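Local structure of Baccell_00875 (Bacteroides cellulosilyticus DSM 14838, 5NO8) at residues V144-N149 and G216-D221; Y200-R205 and M660-I665; H164-K169 and N177-G182. The protein is a polysaccharide lyase that probably cleaves the L-rhamnose to glucuronic acid linkage capping the side chains of complex arabinogalactan proteins. All coordinates share one frame; numbering follows the deposited sequence.

Overall arrangement
Contact 1 forms where the end of strand 137-145 and the turn after it meet strand 217-221, closing a loop of 66 residues. Contact 3 is nested inside that loop: strand 163-168 turns back and pairs with strand 175-180 as a hairpin. Residues 200-205 follow, still inside the loop, and their partner 660-665 lies 454 residues further on, near the C terminus. Contact 2 therefore crosses contact 1. Contacts 1 and 2 belong to one mixed sheet, in which strands 199-203 and 217-221 are neighbours. Contact 3 is at the edge of a second, antiparallel sheet. Ile167 packs on Ile218, Leu220 and Tyr200, so the two sheets face each other.

Contact 1: residues V144-N149 and G216-D221; sequences VYTPFN and GIIALD
Val144 and Leu220 form an antiparallel hydrogen-bonded pair, with Val144 N to Leu220 O at 3.0 Å and Leu220 N to Val144 O at 2.9 Å. Tyr145 and Ala219 follow as a non-hydrogen-bonded pair. A third bond, from Thr146 N to Ile218 O, is 2.9 Å long. The chain then bends in an inverse gamma turn centred on Pro147, closed by Phe148 N on Thr146 O. Beyond the turn a water bridges the backbones: it donates to Phe148 O and Gly216 O and accepts from Ile218 N.

This is an inner strand pair of a mixed sheet, and its two faces differ. On the face of Tyr145 and Ala219, the ring atom Tyr145 CD1 lies 3.9 Å from Ala219 CB. Ile217 CG2 reaches both Tyr145 CD1 and Pro147 CB. Tyr70 and Tyr76 add aromatic contacts to Tyr145. On the face of Val144 and Leu220, the Thr146 side chain crosses Leu220 at about a right angle. Thr146 OG1 sits between its own N and carbonyl carbon (chi1 59°), which turns it onto Leu220 CG at 3.4 Å and Ile218 CG2 at 3.5 Å. This hydroxyl is buried among carbons and has no hydrogen-bond partner in the model. Trp237 of strand 232-242 touches Val144, Thr146 and Leu220.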
loop_
_atom_site.group_PDB
_atom_site.type_symbol
_atom_site.label_atom_id
_atom_site.label_comp_id
_atom_site.label_asym_id
_atom_site.label_seq_id
_atom_site.Cartn_x
_atom_site.Cartn_y
_atom_site.Cartn_z
ATOM N N VAL A 144 -4.732 20.231 8.535
ATOM C CA VAL A 144 -3.711 21.096 7.974
ATOM C C VAL A 144 -3.215 20.407 6.701
ATOM O O VAL A 144 -2.859 19.213 6.712
ATOM C CB VAL A 144 -2.553 21.311 8.958
ATOM C CG1 VAL A 144 -1.420 22.139 8.339
ATOM C CG2 VAL A 144 -3.041 21.960 10.230
ATOM N N TYR A 145 -3.160 21.149 5.596
ATOM C CA TYR A 145 -2.561 20.612 4.377
ATOM C C TYR A 145 -1.057 20.414 4.539
ATOM O O TYR A 145 -0.352 21.303 5.020
ATOM C CB TYR A 145 -2.816 21.533 3.189
ATOM C CG TYR A 145 -4.240 21.663 2.808
ATOM C CD1 TYR A 145 -4.961 20.562 2.363
ATOM C CD2 TYR A 145 -4.877 22.887 2.860
ATOM C CE1 TYR A 145 -6.292 20.674 1.987
ATOM C CE2 TYR A 145 -6.191 23.019 2.484
ATOM C CZ TYR A 145 -6.899 21.927 2.020
ATOM O OH TYR A 145 -8.219 22.093 1.650
ATOM N N THR A 146 -0.583 19.226 4.141
ATOM C CA THR A 146 0.838 18.878 4.148
ATOM C C THR A 146 1.095 18.208 2.798
ATOM O O THR A 146 1.135 16.968 2.700
ATOM C CB THR A 146 1.226 17.966 5.333
ATOM O OG1 THR A 146 0.457 16.761 5.271
ATOM C CG2 THR A 146 1.028 18.670 6.672
ATOM N N PRO A 147 1.217 19.016 1.735
ATOM C CA PRO A 147 1.220 18.475 0.367
ATOM C C PRO A 147 2.570 17.886 -0.017
ATOM O O PRO A 147 3.240 18.394 -0.898
ATOM C CB PRO A 147 0.829 19.675 -0.488
ATOM C CG PRO A 147 1.327 20.844 0.289
ATOM C CD PRO A 147 1.148 20.484 1.735
ATOM N N PHE A 148 2.931 16.791 0.646
ATOM C CA PHE A 148 4.181 16.057 0.351
ATOM C C PHE A 148 4.184 15.650 -1.124
ATOM O O PHE A 148 3.132 15.284 -1.692
ATOM C CB PHE A 148 4.337 14.813 1.233
ATOM C CG PHE A 148 4.596 15.104 2.679
ATOM C CD1 PHE A 148 5.882 15.369 3.132
ATOM C CD2 PHE A 148 3.551 15.071 3.601
ATOM C CE1 PHE A 148 6.132 15.630 4.480
ATOM C CE2 PHE A 148 3.788 15.346 4.938
ATOM C CZ PHE A 148 5.070 15.627 5.375
ATOM N N ASN A 149 5.377 15.693 -1.730
ATOM C CA ASN A 149 5.549 15.530 -3.183
ATOM C C ASN A 149 5.603 14.050 -3.560
ATOM O O ASN A 149 6.657 13.522 -3.924
ATOM C CB ASN A 149 6.816 16.303 -3.616
ATOM C CG ASN A 149 6.821 16.686 -5.080
ATOM O OD1 ASN A 149 5.834 16.549 -5.783
ATOM N ND2 ASN A 149 7.973 17.195 -5.542
ATOM N N GLY A 216 -2.125 12.587 -4.800
ATOM C CA GLY A 216 -2.989 13.677 -4.453
ATOM C C GLY A 216 -2.379 14.543 -3.359
ATOM O O GLY A 216 -1.165 14.547 -3.140
ATOM N N ILE A 217 -3.238 15.326 -2.726
ATOM C CA ILE A 217 -2.845 16.303 -1.717
ATOM C C ILE A 217 -3.234 15.780 -0.346
ATOM O O ILE A 217 -4.396 15.605 -0.087
ATOM C CB ILE A 217 -3.515 17.664 -1.939
ATOM C CG1 ILE A 217 -3.167 18.234 -3.328
ATOM C CG2 ILE A 217 -3.135 18.659 -0.835
ATOM C CD1 ILE A 217 -1.701 18.420 -3.607
ATOM N N ILE A 218 -2.250 15.590 0.510
ATOM C CA ILE A 218 -2.458 15.050 1.872
ATOM C C ILE A 218 -2.860 16.177 2.827
ATOM O O ILE A 218 -2.256 17.245 2.807
ATOM C CB ILE A 218 -1.176 14.362 2.372
ATOM C CG1 ILE A 218 -0.878 13.119 1.502
ATOM C CG2 ILE A 218 -1.269 14.012 3.854
ATOM C CD1 ILE A 218 0.572 12.727 1.442
ATOM N N ALA A 219 -3.879 15.928 3.658
ATOM C CA ALA A 219 -4.246 16.787 4.773
ATOM C C ALA A 219 -4.198 15.962 6.063
ATOM O O ALA A 219 -4.781 14.890 6.125
ATOM C CB ALA A 219 -5.635 17.378 4.590
ATOM N N LEU A 220 -3.467 16.433 7.054
ATOM C CA LEU A 220 -3.389 15.731 8.339
ATOM C C LEU A 220 -4.536 16.207 9.248
ATOM O O LEU A 220 -4.674 17.417 9.498
ATOM C CB LEU A 220 -2.024 15.956 8.982
ATOM C CG LEU A 220 -0.827 15.457 8.159
ATOM C CD1 LEU A 220 0.440 15.606 8.957
ATOM C CD2 LEU A 220 -0.944 14.007 7.675
ATOM N N ASP A 221 -5.324 15.257 9.759
ATOM C CA ASP A 221 -6.471 15.556 10.600
ATOM C C ASP A 221 -6.122 15.633 12.072
ATOM O O ASP A 221 -5.547 14.707 12.628
ATOM C CB ASP A 221 -7.565 14.502 10.430
ATOM C CG ASP A 221 -8.100 14.428 9.021
ATOM O OD1 ASP A 221 -8.431 15.492 8.445
ATOM O OD2 ASP A 221 -8.207 13.313 8.483
HETATM O O HOH W 1 0.363 15.504 -0.992
#

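Contact 2: residues Y200-R205 and M660-I665; sequences YEIWER and MYPYKI
A short parallel strand pair joins strand 199-203 to strand 664-665, from near the C terminus, in the mixed sheet. Tyr200 O accepts Tyr663 N at 2.9 Å; this nitrogen lies nearly on the line of the Tyr200 C=O bond (172° at the oxygen), though its N-H is bent off it. Lys664 O accepts Ile202 N at 3.1 Å. Ile202 and Ile665 pair on one face.

Pro662 CG packs against two neighbouring side chains, 3.8 Å from Tyr200 CE2 and 3.9 Å from Ile202 CG1, and Pro662 CA is over one face of the Tyr200 ring. Tyr200 CG lies between the backbone N and carbonyl carbon (chi1 70°), which swings the ring back toward 661-662. Tyr200 OH meets the edge of the Tyr661 ring at CD2, 3.4 Å away, and hydrogen-bonds to Asp608 OD2.

Glu201 runs alongside Tyr663 and Lys664. Its CG touches the ring edge at Tyr663 CD2 (3.8 Å), and its carboxylate stands at 84° to that ring. Glu201 OE2 hydrogen-bonds to Tyr76 OH, while Asp141 takes both Lys664 NZ, as a salt bridge, and Tyr663 OH.

Strand 217-221 flanks strand 199-203; from strand 163-168, Ile167 touches Tyr200 and Trp168 touches Tyr661.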
loop_
_atom_site.group_PDB
_atom_site.type_symbol
_atom_site.label_atom_id
_atom_site.label_comp_id
_atom_site.label_asym_id
_atom_site.label_seq_id
_atom_site.Cartn_x
_atom_site.Cartn_y
_atom_site.Cartn_z
ATOM N N TYR A 200 -5.706 11.055 8.293
ATOM C CA TYR A 200 -5.420 11.949 7.187
ATOM C C TYR A 200 -6.454 11.803 6.084
ATOM O O TYR A 200 -7.163 10.815 6.002
ATOM C CB TYR A 200 -4.006 11.748 6.647
ATOM C CG TYR A 200 -3.789 10.437 5.908
ATOM C CD1 TYR A 200 -3.495 9.281 6.608
ATOM C CD2 TYR A 200 -3.877 10.363 4.515
ATOM C CE1 TYR A 200 -3.263 8.093 5.957
ATOM C CE2 TYR A 200 -3.650 9.163 3.837
ATOM C CZ TYR A 200 -3.369 8.025 4.576
ATOM O OH TYR A 200 -3.132 6.805 3.977
ATOM N N GLU A 201 -6.512 12.821 5.239
ATOM C CA GLU A 201 -7.390 12.840 4.098
ATOM C C GLU A 201 -6.583 13.044 2.849
ATOM O O GLU A 201 -5.460 13.538 2.894
ATOM C CB GLU A 201 -8.379 13.984 4.209
ATOM C CG GLU A 201 -9.415 13.771 5.280
ATOM C CD GLU A 201 -10.269 15.004 5.487
ATOM O OE1 GLU A 201 -11.200 15.198 4.681
ATOM O OE2 GLU A 201 -9.981 15.789 6.430
ATOM N N ILE A 202 -7.195 12.686 1.735
ATOM C CA ILE A 202 -6.595 12.863 0.426
ATOM C C ILE A 202 -7.535 13.757 -0.367
ATOM O O ILE A 202 -8.757 13.529 -0.406
ATOM C CB ILE A 202 -6.390 11.510 -0.315
ATOM C CG1 ILE A 202 -5.366 10.633 0.387
ATOM C CG2 ILE A 202 -5.966 11.714 -1.776
ATOM C CD1 ILE A 202 -3.958 11.151 0.396
ATOM N N TRP A 203 -6.952 14.753 -1.028
ATOM C CA TRP A 203 -7.690 15.650 -1.907
ATOM C C TRP A 203 -7.122 15.591 -3.325
ATOM O O TRP A 203 -5.959 15.241 -3.505
ATOM C CB TRP A 203 -7.642 17.103 -1.381
ATOM C CG TRP A 203 -8.281 17.270 -0.072
ATOM C CD1 TRP A 203 -7.674 17.250 1.141
ATOM C CD2 TRP A 203 -9.659 17.443 0.170
ATOM N NE1 TRP A 203 -8.602 17.430 2.135
ATOM C CE2 TRP A 203 -9.832 17.533 1.568
ATOM C CE3 TRP A 203 -10.776 17.549 -0.660
ATOM C CZ2 TRP A 203 -11.086 17.731 2.158
ATOM C CZ3 TRP A 203 -12.006 17.701 -0.089
ATOM C CH2 TRP A 203 -12.158 17.806 1.314
ATOM N N GLU A 204 -7.972 15.922 -4.301
ATOM C CA GLU A 204 -7.602 16.051 -5.732
ATOM C C GLU A 204 -7.194 14.730 -6.414
ATOM O O GLU A 204 -6.121 14.596 -7.037
ATOM C CB GLU A 204 -6.541 17.123 -5.930
ATOM C CG GLU A 204 -6.932 18.494 -5.406
ATOM C CD GLU A 204 -8.122 19.084 -6.152
ATOM O OE1 GLU A 204 -8.302 18.750 -7.339
ATOM O OE2 GLU A 204 -8.897 19.859 -5.562
ATOM N N ARG A 205 -8.073 13.756 -6.296
ATOM C CA ARG A 205 -7.984 12.560 -7.124
ATOM C C ARG A 205 -9.092 12.575 -8.178
ATOM O O ARG A 205 -10.163 13.164 -7.973
ATOM C CB ARG A 205 -8.083 11.310 -6.268
ATOM C CG ARG A 205 -7.011 11.222 -5.187
ATOM C CD ARG A 205 -5.583 11.266 -5.729
ATOM N NE ARG A 205 -5.249 10.244 -6.743
ATOM C CZ ARG A 205 -4.817 8.999 -6.501
ATOM N NH1 ARG A 205 -4.669 8.542 -5.254
ATOM N NH2 ARG A 205 -4.556 8.169 -7.526
ATOM N N MET A 660 -9.862 0.850 1.376
ATOM C CA MET A 660 -9.677 2.287 1.155
ATOM C C MET A 660 -9.348 2.906 2.516
ATOM O O MET A 660 -10.205 2.999 3.382
ATOM C CB MET A 660 -10.936 2.921 0.531
ATOM C CG MET A 660 -11.423 2.264 -0.756
ATOM S SD MET A 660 -10.137 2.183 -1.995
ATOM C CE MET A 660 -9.569 3.876 -2.109
ATOM N N TYR A 661 -8.104 3.338 2.685
ATOM C CA TYR A 661 -7.524 3.589 4.002
ATOM C C TYR A 661 -7.769 4.982 4.645
ATOM O O TYR A 661 -8.044 5.048 5.850
ATOM C CB TYR A 661 -6.025 3.251 3.987
ATOM C CG TYR A 661 -5.390 3.322 5.339
ATOM C CD1 TYR A 661 -5.445 2.238 6.220
ATOM C CD2 TYR A 661 -4.764 4.483 5.780
ATOM C CE1 TYR A 661 -4.899 2.330 7.489
ATOM C CE2 TYR A 661 -4.205 4.573 7.044
ATOM C CZ TYR A 661 -4.277 3.491 7.887
ATOM O OH TYR A 661 -3.743 3.586 9.129
ATOM N N PRO A 662 -7.607 6.071 3.878
ATOM C CA PRO A 662 -7.727 7.386 4.528
ATOM C C PRO A 662 -9.095 7.649 5.129
ATOM O O PRO A 662 -10.062 6.984 4.783
ATOM C CB PRO A 662 -7.454 8.380 3.394
ATOM C CG PRO A 662 -6.734 7.593 2.361
ATOM C CD PRO A 662 -7.310 6.207 2.445
ATOM N N TYR A 663 -9.172 8.659 5.977
ATOM C CA TYR A 663 -10.414 9.049 6.604
ATOM C C TYR A 663 -11.457 9.390 5.552
ATOM O O TYR A 663 -12.593 8.917 5.605
ATOM C CB TYR A 663 -10.138 10.241 7.527
ATOM C CG TYR A 663 -11.361 10.913 8.129
ATOM C CD1 TYR A 663 -12.274 10.203 8.877
ATOM C CD2 TYR A 663 -11.523 12.276 8.017
ATOM C CE1 TYR A 663 -13.380 10.819 9.449
ATOM C CE2 TYR A 663 -12.620 12.926 8.550
ATOM C CZ TYR A 663 -13.550 12.206 9.274
ATOM O OH TYR A 663 -14.639 12.884 9.791
ATOM N N LYS A 664 -11.061 10.258 4.630
ATOM C CA LYS A 664 -11.880 10.663 3.497
ATOM C C LYS A 664 -11.003 10.902 2.293
ATOM O O LYS A 664 -9.791 11.131 2.402
ATOM C CB LYS A 664 -12.652 11.951 3.797
ATOM C CG LYS A 664 -13.705 11.804 4.885
ATOM C CD LYS A 664 -14.379 13.107 5.253
ATOM C CE LYS A 664 -15.512 12.848 6.235
ATOM N NZ LYS A 664 -16.213 14.082 6.672
ATOM N N ILE A 665 -11.638 10.810 1.139
ATOM C CA ILE A 665 -11.011 11.114 -0.136
ATOM C C ILE A 665 -11.933 12.080 -0.858
ATOM O O ILE A 665 -13.089 11.748 -1.200
ATOM C CB ILE A 665 -10.806 9.828 -0.956
ATOM C CG1 ILE A 665 -9.867 8.860 -0.208
ATOM C CG2 ILE A 665 -10.253 10.174 -2.342
ATOM C CD1 ILE A 665 -10.126 7.409 -0.525
#

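Contact 3: residues H164-K169 and N177-G182; sequences HTHIWK and NAIRMG
Four backbone hydrogen bonds join His164 to Ile179 and His166 to Asn177. Ile179 N to His164 O and Asn177 N to His166 O are both 2.9 Å. His166 N reaches Asn177 O from above the carbonyl plane, 40° out of it. Between these pairs, Thr165 and Ala178 form a non-hydrogen-bonded pair.

A water in the plane of the His164 ring connects its NE2, at 2.8 Å, to Met181 O, to which it donates. That ring also carries the main packing contact. Met181 CG is anti to the carbonyl carbon (chi1 -61°) and the chain is extended beyond it, which lays CG, SD and CE in turn across the His164 ring. The two side chains cross at about a right angle. Met181 CG lies over the ring centre, 3.5 Å from the centroid, as a CH-pi contact. Met181 SD follows obliquely, 4.0 Å from the same centroid, and Met181 CE reaches ND1 of His164 at 3.7 Å. The ring of Phe578 meets His164 as well.

His166 turns a ring edge to Ile179, with His166 CD2 4.0 Å from Ile179 CG1. Its NE2 is held by Ala577 O, and Asn177 ND2 by Asn245 OD1.

The arrangement is an antiparallel beta hairpin, whose strand 163-168 is an outermost strand of an eight-stranded antiparallel sheet.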
loop_
_atom_site.group_PDB
_atom_site.type_symbol
_atom_site.label_atom_id
_atom_site.label_comp_id
_atom_site.label_asym_id
_atom_site.label_seq_id
_atom_site.Cartn_x
_atom_site.Cartn_y
_atom_site.Cartn_z
ATOM N N HIS A 164 8.182 8.711 -1.248
ATOM C CA HIS A 164 7.167 7.824 -0.667
ATOM C C HIS A 164 6.862 8.351 0.739
ATOM O O HIS A 164 7.741 8.378 1.611
ATOM C CB HIS A 164 7.691 6.402 -0.598
ATOM C CG HIS A 164 7.955 5.799 -1.940
ATOM N ND1 HIS A 164 7.017 5.803 -2.947
ATOM C CD2 HIS A 164 9.034 5.137 -2.425
ATOM C CE1 HIS A 164 7.510 5.165 -3.997
ATOM N NE2 HIS A 164 8.735 4.765 -3.712
ATOM N N THR A 165 5.624 8.778 0.947
ATOM C CA THR A 165 5.249 9.450 2.177
ATOM C C THR A 165 4.557 8.466 3.123
ATOM O O THR A 165 3.447 8.046 2.868
ATOM C CB THR A 165 4.373 10.652 1.800
ATOM O OG1 THR A 165 5.119 11.463 0.863
ATOM C CG2 THR A 165 4.079 11.476 2.973
ATOM N N HIS A 166 5.236 8.093 4.188
ATOM C CA HIS A 166 4.741 7.076 5.120
ATOM C C HIS A 166 4.100 7.815 6.271
ATOM O O HIS A 166 4.796 8.358 7.136
ATOM C CB HIS A 166 5.890 6.205 5.555
ATOM C CG HIS A 166 6.497 5.462 4.406
ATOM N ND1 HIS A 166 5.763 4.584 3.635
ATOM C CD2 HIS A 166 7.730 5.539 3.833
ATOM C CE1 HIS A 166 6.531 4.132 2.651
ATOM N NE2 HIS A 166 7.733 4.676 2.761
ATOM N N ILE A 167 2.772 7.806 6.268
ATOM C CA ILE A 167 1.981 8.564 7.239
ATOM C C ILE A 167 1.562 7.625 8.361
ATOM O O ILE A 167 1.055 6.545 8.075
ATOM C CB ILE A 167 0.724 9.140 6.587
ATOM C CG1 ILE A 167 1.100 9.984 5.365
ATOM C CG2 ILE A 167 -0.065 9.983 7.596
ATOM C CD1 ILE A 167 -0.090 10.277 4.488
ATOM N N TRP A 168 1.792 8.028 9.604
ATOM C CA TRP A 168 1.269 7.296 10.754
ATOM C C TRP A 168 0.367 8.187 11.565
ATOM O O TRP A 168 0.838 9.178 12.177
ATOM C CB TRP A 168 2.349 6.686 11.629
ATOM C CG TRP A 168 1.778 5.908 12.771
ATOM C CD1 TRP A 168 2.163 5.982 14.079
ATOM C CD2 TRP A 168 0.683 4.972 12.726
ATOM N NE1 TRP A 168 1.379 5.162 14.838
ATOM C CE2 TRP A 168 0.485 4.511 14.043
ATOM C CE3 TRP A 168 -0.118 4.448 11.696
ATOM C CZ2 TRP A 168 -0.498 3.566 14.379
ATOM C CZ3 TRP A 168 -1.118 3.534 12.035
ATOM C CH2 TRP A 168 -1.279 3.097 13.377
ATOM N N LYS A 169 -0.911 7.806 11.592
ATOM C CA LYS A 169 -1.936 8.508 12.356
ATOM C C LYS A 169 -1.893 8.140 13.844
ATOM O O LYS A 169 -2.898 7.772 14.449
ATOM C CB LYS A 169 -3.335 8.245 11.745
ATOM C CG LYS A 169 -3.779 6.790 11.771
ATOM C CD LYS A 169 -5.155 6.581 11.133
ATOM C CE LYS A 169 -5.585 5.134 11.360
ATOM N NZ LYS A 169 -6.895 4.819 10.767
ATOM N N ASN A 177 7.210 9.850 7.623
ATOM C CA ASN A 177 8.547 9.534 7.174
ATOM C C ASN A 177 8.513 9.560 5.659
ATOM O O ASN A 177 7.905 8.700 5.049
ATOM C CB ASN A 177 8.954 8.173 7.699
ATOM C CG ASN A 177 10.375 7.807 7.337
ATOM O OD1 ASN A 177 11.178 8.683 6.968
ATOM N ND2 ASN A 177 10.694 6.522 7.407
ATOM N N ALA A 178 9.116 10.594 5.054
ATOM C CA ALA A 178 9.129 10.759 3.631
ATOM C C ALA A 178 10.459 10.303 3.061
ATOM O O ALA A 178 11.488 10.921 3.283
ATOM C CB ALA A 178 8.838 12.197 3.283
ATOM N N ILE A 179 10.421 9.174 2.354
ATOM C CA ILE A 179 11.621 8.533 1.826
ATOM C C ILE A 179 11.730 8.831 0.344
ATOM O O ILE A 179 10.843 8.508 -0.428
ATOM C CB ILE A 179 11.578 7.014 2.078
ATOM C CG1 ILE A 179 11.504 6.703 3.578
ATOM C CG2 ILE A 179 12.767 6.321 1.439
ATOM C CD1 ILE A 179 12.668 7.184 4.408
ATOM N N ARG A 180 12.801 9.497 -0.058
ATOM C CA ARG A 180 13.042 9.747 -1.469
ATOM C C ARG A 180 12.977 8.429 -2.222
ATOM O O ARG A 180 13.520 7.420 -1.763
ATOM C CB ARG A 180 14.407 10.409 -1.684
ATOM C CG ARG A 180 14.608 10.988 -3.081
ATOM C CD ARG A 180 16.086 11.287 -3.284
ATOM N NE ARG A 180 16.634 12.109 -2.207
ATOM C CZ ARG A 180 16.831 13.428 -2.228
ATOM N NH1 ARG A 180 16.571 14.162 -3.297
ATOM N NH2 ARG A 180 17.309 14.017 -1.148
ATOM N N MET A 181 12.286 8.420 -3.349
ATOM C CA MET A 181 11.904 7.147 -3.980
ATOM C C MET A 181 13.112 6.313 -4.438
ATOM O O MET A 181 13.083 5.073 -4.371
ATOM C CB MET A 181 10.887 7.349 -5.100
ATOM C CG MET A 181 9.567 7.970 -4.637
ATOM S SD MET A 181 8.367 8.013 -5.952
ATOM C CE MET A 181 6.971 8.809 -5.152
ATOM N N GLY A 182 14.190 6.983 -4.828
ATOM C CA GLY A 182 15.450 6.291 -5.158
ATOM C C GLY A 182 16.280 5.863 -3.974
ATOM O O GLY A 182 17.364 5.337 -4.152
HETATM O O HOH W 2 10.946 3.507 -4.801
#